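PDB 4MRT: tyrocidine synthase 3 from Brevibacillus parabrevis, which probably carries amino acids and the growing peptide as thioesters on a phosphopantetheine arm during non-ribosomal synthesis of tyrocidine, through its peptidyl carrier protein domain. Local coordinates for residues Y7-T11 with G30-L34; V14-A19 with I73-A77. The protein carries 1 engineered substitution. All blocks are in the same frame, centred on the assembly; numbering follows the deposited sequence.

Contact 1 ties the N-terminal segment 7-11 to the loop that follows helix 13-26. Contact 2 packs the start of that helix against the start of helix 73-81. Their centres lie about 9 Å apart, and they touch. Ile33 belongs to contact 1 but reaches contact 2: its O is 3.0 Å from Lys74 N, a probable hydrogen bond, and its CG2 is 3.7 Å from Ile73 CG2. Thr11 and Glu15 add a side-chain hydrogen bond between the two. Coenzyme A sits in a pocket lined by His43, Ala44, Lys65, Phe68 and Ala69. In contact 2 the side chain of Leu76 is about 11 Å from the bound coenzyme A.

Contact 1 (Y7-T11 with G30-L34); sequences YVAPT and GIGIL
Ile33 is the main bump of this contact, and Val8 and Pro10 form the hollow that takes it. Its CG1 lies between the backbone N and the carbonyl carbon (chi1 59°). This sends the two branches to different partners. CG1 packs on Val8 CG1 at 3.7 Å, and CD1 continues along the same methyl. CG2 packs against Pro10, 3.7 Å from Pro10 CA and 4.0 Å from Pro10 CG.

The backbones are joined just beside this packing. Ile33 N donates to Val8 O at 2.8 Å, with an N-H...O angle of 147°, and the nitrogen lies in the carbonyl plane. The chains come close here, with Gly32 CA only 3.1 Å from Val8 O. Gly32 has no side chain, which leaves room for Val8 N and the Tyr7 ring. The ring lies alongside Gly30 to Gly32, with Gly30 O and Gly32 N oblique to it and the carbonyl carbon of Ile31 at its edge. Tyr7 CE1 is 3.5 Å from Gly32 N.

The second methyl of Val8, CG2, meets Leu34 CD2 at 3.5 Å. A water nearby accepts hydrogen bonds from both Val8 N and Leu34 N, bridging the two backbones.

The end-to-end directions of the two segments are 88° apart, so this is a loop crossing and not a sheet pairing. The N-terminal segment is thereby fastened to the long loop between helices 13-26 and 44-58. Such a loop is characteristic of the four-helix carrier protein fold.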
ATOM      1  N   TYR A   7      18.303   5.448 -17.708  1.00 30.26           N
ATOM      2  CA  TYR A   7      19.259   5.149 -16.607  1.00 29.23           C
ATOM      3  C   TYR A   7      20.327   6.241 -16.467  1.00 29.62           C
ATOM      4  O   TYR A   7      20.983   6.596 -17.446  1.00 29.96           O
ATOM      5  CB  TYR A   7      19.915   3.775 -16.830  1.00 28.95           C
ATOM      6  CG  TYR A   7      21.082   3.506 -15.905  1.00 29.23           C
ATOM      7  CD1 TYR A   7      20.884   3.040 -14.606  1.00 29.00           C
ATOM      8  CD2 TYR A   7      22.399   3.742 -16.330  1.00 30.57           C
ATOM      9  CE1 TYR A   7      21.963   2.816 -13.754  1.00 30.24           C
ATOM     10  CE2 TYR A   7      23.481   3.523 -15.493  1.00 30.01           C
ATOM     11  CZ  TYR A   7      23.262   3.056 -14.213  1.00 31.07           C
ATOM     12  OH  TYR A   7      24.337   2.862 -13.387  1.00 31.72           O
ATOM     13  N   VAL A   8      20.523   6.736 -15.247  1.00 26.60           N
ATOM     14  CA  VAL A   8      21.599   7.679 -14.959  1.00 25.73           C
ATOM     15  C   VAL A   8      22.450   7.139 -13.820  1.00 24.69           C
ATOM     16  O   VAL A   8      21.968   6.923 -12.710  1.00 21.62           O
ATOM     17  CB  VAL A   8      21.061   9.103 -14.609  1.00 25.06           C
ATOM     18  CG1 VAL A   8      22.204  10.086 -14.417  1.00 25.50           C
ATOM     19  CG2 VAL A   8      20.097   9.586 -15.685  1.00 24.57           C
ATOM     20  N   ALA A   9      23.742   6.935 -14.088  1.00 24.40           N
ATOM     21  CA  ALA A   9      24.637   6.356 -13.088  1.00 23.79           C
ATOM     22  C   ALA A   9      24.821   7.381 -11.987  1.00 23.36           C
ATOM     23  O   ALA A   9      24.738   8.576 -12.268  1.00 25.68           O
ATOM     24  CB  ALA A   9      25.985   6.003 -13.713  1.00 23.10           C
ATOM     25  N   PRO A  10      25.052   6.929 -10.736  1.00 22.26           N
ATOM     26  CA  PRO A  10      25.364   7.850  -9.648  1.00 23.32           C
ATOM     27  C   PRO A  10      26.610   8.695  -9.908  1.00 28.69           C
ATOM     28  O   PRO A  10      27.587   8.202 -10.506  1.00 29.11           O
ATOM     29  CB  PRO A  10      25.590   6.932  -8.453  1.00 22.13           C
ATOM     30  CG  PRO A  10      24.787   5.702  -8.747  1.00 22.12           C
ATOM     31  CD  PRO A  10      24.666   5.594 -10.241  1.00 21.91           C
ATOM     32  N   THR A  11      26.564   9.947  -9.456  1.00 30.16           N
ATOM     33  CA  THR A  11      27.597  10.938  -9.749  1.00 33.54           C
ATOM     34  C   THR A  11      28.376  11.399  -8.511  1.00 33.71           C
ATOM     35  O   THR A  11      29.290  12.219  -8.620  1.00 37.27           O
ATOM     36  CB  THR A  11      26.960  12.189 -10.385  1.00 33.92           C
ATOM     37  OG1 THR A  11      26.125  12.846  -9.422  1.00 33.13           O
ATOM     38  CG2 THR A  11      26.127  11.805 -11.602  1.00 34.27           C
ATOM     39  N   GLY A  30      21.812  -2.188  -9.942  1.00 27.85           N
ATOM     40  CA  GLY A  30      22.086  -1.177 -10.965  1.00 28.11           C
ATOM     41  C   GLY A  30      20.994  -0.134 -11.110  1.00 26.77           C
ATOM     42  O   GLY A  30      20.467   0.083 -12.203  1.00 26.72           O
ATOM     43  N   ILE A  31      20.631   0.489  -9.998  1.00 26.47           N
ATOM     44  CA  ILE A  31      19.554   1.496 -10.002  1.00 25.57           C
ATOM     45  C   ILE A  31      20.120   2.843 -10.453  1.00 23.96           C
ATOM     46  O   ILE A  31      21.136   3.268  -9.954  1.00 25.93           O
ATOM     47  CB  ILE A  31      18.894   1.615  -8.598  1.00 24.14           C
ATOM     48  CG1 ILE A  31      18.261   0.272  -8.198  1.00 24.87           C
ATOM     49  CG2 ILE A  31      17.843   2.732  -8.571  1.00 24.31           C
ATOM     50  CD1 ILE A  31      17.833   0.173  -6.739  1.00 24.52           C
ATOM     51  N   GLY A  32      19.458   3.502 -11.395  1.00 24.36           N
ATOM     52  CA  GLY A  32      19.825   4.860 -11.791  1.00 24.52           C
ATOM     53  C   GLY A  32      19.280   5.898 -10.813  1.00 25.99           C
ATOM     54  O   GLY A  32      18.398   5.595  -9.994  1.00 25.31           O
ATOM     55  N   ILE A  33      19.775   7.128 -10.902  1.00 22.35           N
ATOM     56  CA  ILE A  33      19.447   8.130  -9.897  1.00 23.17           C
ATOM     57  C   ILE A  33      18.165   8.883 -10.236  1.00 21.65           C
ATOM     58  O   ILE A  33      17.713   9.715  -9.453  1.00 21.59           O
ATOM     59  CB  ILE A  33      20.616   9.126  -9.646  1.00 24.07           C
ATOM     60  CG1 ILE A  33      21.011   9.858 -10.933  1.00 25.10           C
ATOM     61  CG2 ILE A  33      21.799   8.388  -9.049  1.00 24.70           C
ATOM     62  CD1 ILE A  33      21.891  11.070 -10.714  1.00 25.13           C
ATOM     63  N   LEU A  34      17.604   8.607 -11.412  1.00 21.44           N
ATOM     64  CA  LEU A  34      16.313   9.127 -11.812  1.00 21.93           C
ATOM     65  C   LEU A  34      15.220   8.030 -11.769  1.00 20.77           C
ATOM     66  O   LEU A  34      14.112   8.256 -12.224  1.00 18.84           O
ATOM     67  CB  LEU A  34      16.412   9.704 -13.232  1.00 22.50           C
ATOM     68  CG  LEU A  34      16.643  11.198 -13.474  1.00 24.71           C
ATOM     69  CD1 LEU A  34      17.493  11.904 -12.423  1.00 24.65           C
ATOM     70  CD2 LEU A  34      17.201  11.403 -14.860  1.00 24.23           C
TER
HETATM   71  O   HOH W   1      17.837   6.724 -13.823  1.00 20.84           O

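Contact 2 (V14-A19 with I73-A77); sequences VESKLA and IKALA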
ATOM      1  N   VAL A  14      27.009  10.165  -2.073  1.00 34.96           N
ATOM      2  CA  VAL A  14      25.711  10.061  -1.412  1.00 33.59           C
ATOM      3  C   VAL A  14      24.707   9.368  -2.325  1.00 31.38           C
ATOM      4  O   VAL A  14      23.931   8.542  -1.867  1.00 33.52           O
ATOM      5  CB  VAL A  14      25.195  11.435  -0.943  1.00 34.20           C
ATOM      6  CG1 VAL A  14      23.854  11.288  -0.242  1.00 34.53           C
ATOM      7  CG2 VAL A  14      26.205  12.074   0.002  1.00 34.07           C
ATOM      8  N   GLU A  15      24.742   9.676  -3.618  1.00 28.81           N
ATOM      9  CA  GLU A  15      23.910   8.980  -4.579  1.00 28.09           C
ATOM     10  C   GLU A  15      24.269   7.494  -4.628  1.00 29.03           C
ATOM     11  O   GLU A  15      23.373   6.645  -4.614  1.00 25.20           O
ATOM     12  CB  GLU A  15      24.027   9.614  -5.957  1.00 29.48           C
ATOM     13  CG  GLU A  15      23.421  11.010  -6.000  1.00 29.21           C
ATOM     14  CD  GLU A  15      23.693  11.744  -7.282  1.00 29.31           C
ATOM     15  OE1 GLU A  15      24.590  11.314  -8.044  1.00 30.04           O
ATOM     16  OE2 GLU A  15      23.007  12.762  -7.518  1.00 28.69           O
ATOM     17  N   SER A  16      25.570   7.175  -4.647  1.00 28.63           N
ATOM     18  CA  SER A  16      25.980   5.782  -4.794  1.00 30.58           C
ATOM     19  C   SER A  16      25.575   4.973  -3.570  1.00 29.79           C
ATOM     20  O   SER A  16      25.094   3.862  -3.718  1.00 29.20           O
ATOM     21  CB  SER A  16      27.486   5.641  -5.098  1.00 32.89           C
ATOM     22  OG  SER A  16      28.212   6.722  -4.549  1.00 36.47           O
ATOM     23  N   LYS A  17      25.728   5.556  -2.387  1.00 28.96           N
ATOM     24  CA  LYS A  17      25.368   4.906  -1.144  1.00 31.44           C
ATOM     25  C   LYS A  17      23.854   4.661  -1.053  1.00 32.98           C
ATOM     26  O   LYS A  17      23.411   3.559  -0.737  1.00 33.65           O
ATOM     27  CB  LYS A  17      25.847   5.760   0.038  1.00 31.77           C
ATOM     28  CG  LYS A  17      25.603   5.164   1.405  1.00 34.15           C
ATOM     29  CD  LYS A  17      26.108   3.728   1.451  1.00 39.51           C
ATOM     30  CE  LYS A  17      26.681   3.347   2.808  1.00 43.11           C
ATOM     31  NZ  LYS A  17      27.923   2.535   2.645  1.00 43.97           N
ATOM     32  N   LEU A  18      23.073   5.689  -1.365  1.00 32.14           N
ATOM     33  CA  LEU A  18      21.631   5.561  -1.438  1.00 32.30           C
ATOM     34  C   LEU A  18      21.206   4.508  -2.452  1.00 32.22           C
ATOM     35  O   LEU A  18      20.224   3.790  -2.235  1.00 30.52           O
ATOM     36  CB  LEU A  18      21.003   6.910  -1.796  1.00 30.24           C
ATOM     37  CG  LEU A  18      21.034   7.935  -0.670  1.00 30.56           C
ATOM     38  CD1 LEU A  18      20.419   9.255  -1.121  1.00 30.66           C
ATOM     39  CD2 LEU A  18      20.335   7.396   0.571  1.00 31.77           C
ATOM     40  N   ALA A  19      21.942   4.424  -3.560  1.00 31.51           N
ATOM     41  CA  ALA A  19      21.697   3.376  -4.549  1.00 30.61           C
ATOM     42  C   ALA A  19      21.957   2.027  -3.924  1.00 31.78           C
ATOM     43  O   ALA A  19      21.207   1.088  -4.172  1.00 30.04           O
ATOM     44  CB  ALA A  19      22.549   3.567  -5.791  1.00 29.79           C
ATOM     45  N   ILE A  73      16.703   8.788  -6.224  1.00 20.57           N
ATOM     46  CA  ILE A  73      17.958   8.923  -5.513  1.00 19.88           C
ATOM     47  C   ILE A  73      18.545  10.334  -5.607  1.00 19.41           C
ATOM     48  O   ILE A  73      19.093  10.848  -4.632  1.00 21.77           O
ATOM     49  CB  ILE A  73      18.984   7.881  -6.040  1.00 21.37           C
ATOM     50  CG1 ILE A  73      18.650   6.499  -5.450  1.00 22.28           C
ATOM     51  CG2 ILE A  73      20.406   8.285  -5.649  1.00 21.35           C
ATOM     52  CD1 ILE A  73      19.242   5.340  -6.223  1.00 23.84           C
ATOM     53  N   LYS A  74      18.452  10.955  -6.768  1.00 20.53           N
ATOM     54  CA  LYS A  74      18.989  12.299  -6.945  1.00 21.92           C
ATOM     55  C   LYS A  74      18.333  13.255  -5.957  1.00 23.65           C
ATOM     56  O   LYS A  74      19.030  13.949  -5.181  1.00 21.57           O
ATOM     57  CB  LYS A  74      18.759  12.782  -8.371  1.00 23.28           C
ATOM     58  CG  LYS A  74      19.495  14.073  -8.686  1.00 24.94           C
ATOM     59  CD  LYS A  74      19.169  14.603 -10.060  1.00 25.26           C
ATOM     60  CE  LYS A  74      19.798  15.971 -10.197  1.00 26.58           C
ATOM     61  NZ  LYS A  74      19.589  16.498 -11.549  1.00 27.17           N
ATOM     62  N   ALA A  75      16.994  13.256  -5.949  1.00 22.91           N
ATOM     63  CA  ALA A  75      16.257  14.118  -5.028  1.00 24.75           C
ATOM     64  C   ALA A  75      16.594  13.796  -3.587  1.00 26.91           C
ATOM     65  O   ALA A  75      16.866  14.705  -2.792  1.00 27.24           O
ATOM     66  CB  ALA A  75      14.765  14.018  -5.265  1.00 24.33           C
ATOM     67  N   LEU A  76      16.595  12.503  -3.253  1.00 29.55           N
ATOM     68  CA  LEU A  76      16.859  12.078  -1.888  1.00 30.28           C
ATOM     69  C   LEU A  76      18.254  12.404  -1.400  1.00 28.72           C
ATOM     70  O   LEU A  76      18.428  12.754  -0.239  1.00 27.15           O
ATOM     71  CB  LEU A  76      16.618  10.584  -1.709  1.00 33.71           C
ATOM     72  CG  LEU A  76      15.496  10.263  -0.730  1.00 39.12           C
ATOM     73  CD1 LEU A  76      14.159  10.617  -1.367  1.00 40.43           C
ATOM     74  CD2 LEU A  76      15.555   8.793  -0.328  1.00 42.59           C
ATOM     75  N   ALA A  77      19.245  12.187  -2.271  1.00 30.46           N
ATOM     76  CA  ALA A  77      20.629  12.590  -2.016  1.00 30.87           C
ATOM     77  C   ALA A  77      20.696  14.087  -1.692  1.00 31.23           C
ATOM     78  O   ALA A  77      21.322  14.481  -0.705  1.00 32.18           O
ATOM     79  CB  ALA A  77      21.512  12.270  -3.216  1.00 29.47           C
TER
HETATM   80  O   HOH W   2      21.475  14.584  -6.125  1.00 39.76           O
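Ile73, Leu18 and Glu15 bury the most surface here, and Ala77 follows closely. Ile73 uses both of its branches. CG2, anti to the backbone N, rests against the backbone of Glu15, 3.5 Å from Glu15 O. CD1 reaches one turn further along helix 13-26 and packs on Ala19, 3.6 Å from its CA.

Leu18 answers from the other helix. Its CD1 lies against the backbone of helix 73-81, 3.4 Å from Ala77 N, and also touches Ala77 CB. Its CB faces Ile73 CG2.

Glu15 contributes mostly its aliphatic part. CG sits 3.6 Å from Ala77 CB, while the extended chain runs alongside that of Lys74, pointing the same way. This brings OE2 beside Lys74 CG, but Lys74 NZ is 6.5 Å from Glu15 OE2, so no salt bridge forms. A water instead donates to Glu15 OE2 and Lys74 O, linking the helices. OE1 is hydrogen-bonded to Thr11 OG1, so both carboxylate oxygens have partners.

The small Ala77 allows close packing; its CA lies 5.5 Å from Glu15 CA. The axes of the short segments 14-19 and 73-77 come within 9.1 Å, with 118° between their N-to-C directions. Helix 44-58 borders the same interface through Tyr58 on Val14 and Val54 on Leu18. The loop after helix 13-26 borders it through Ile33, and Leu62 touches Leu76 ahead of helix 64-69.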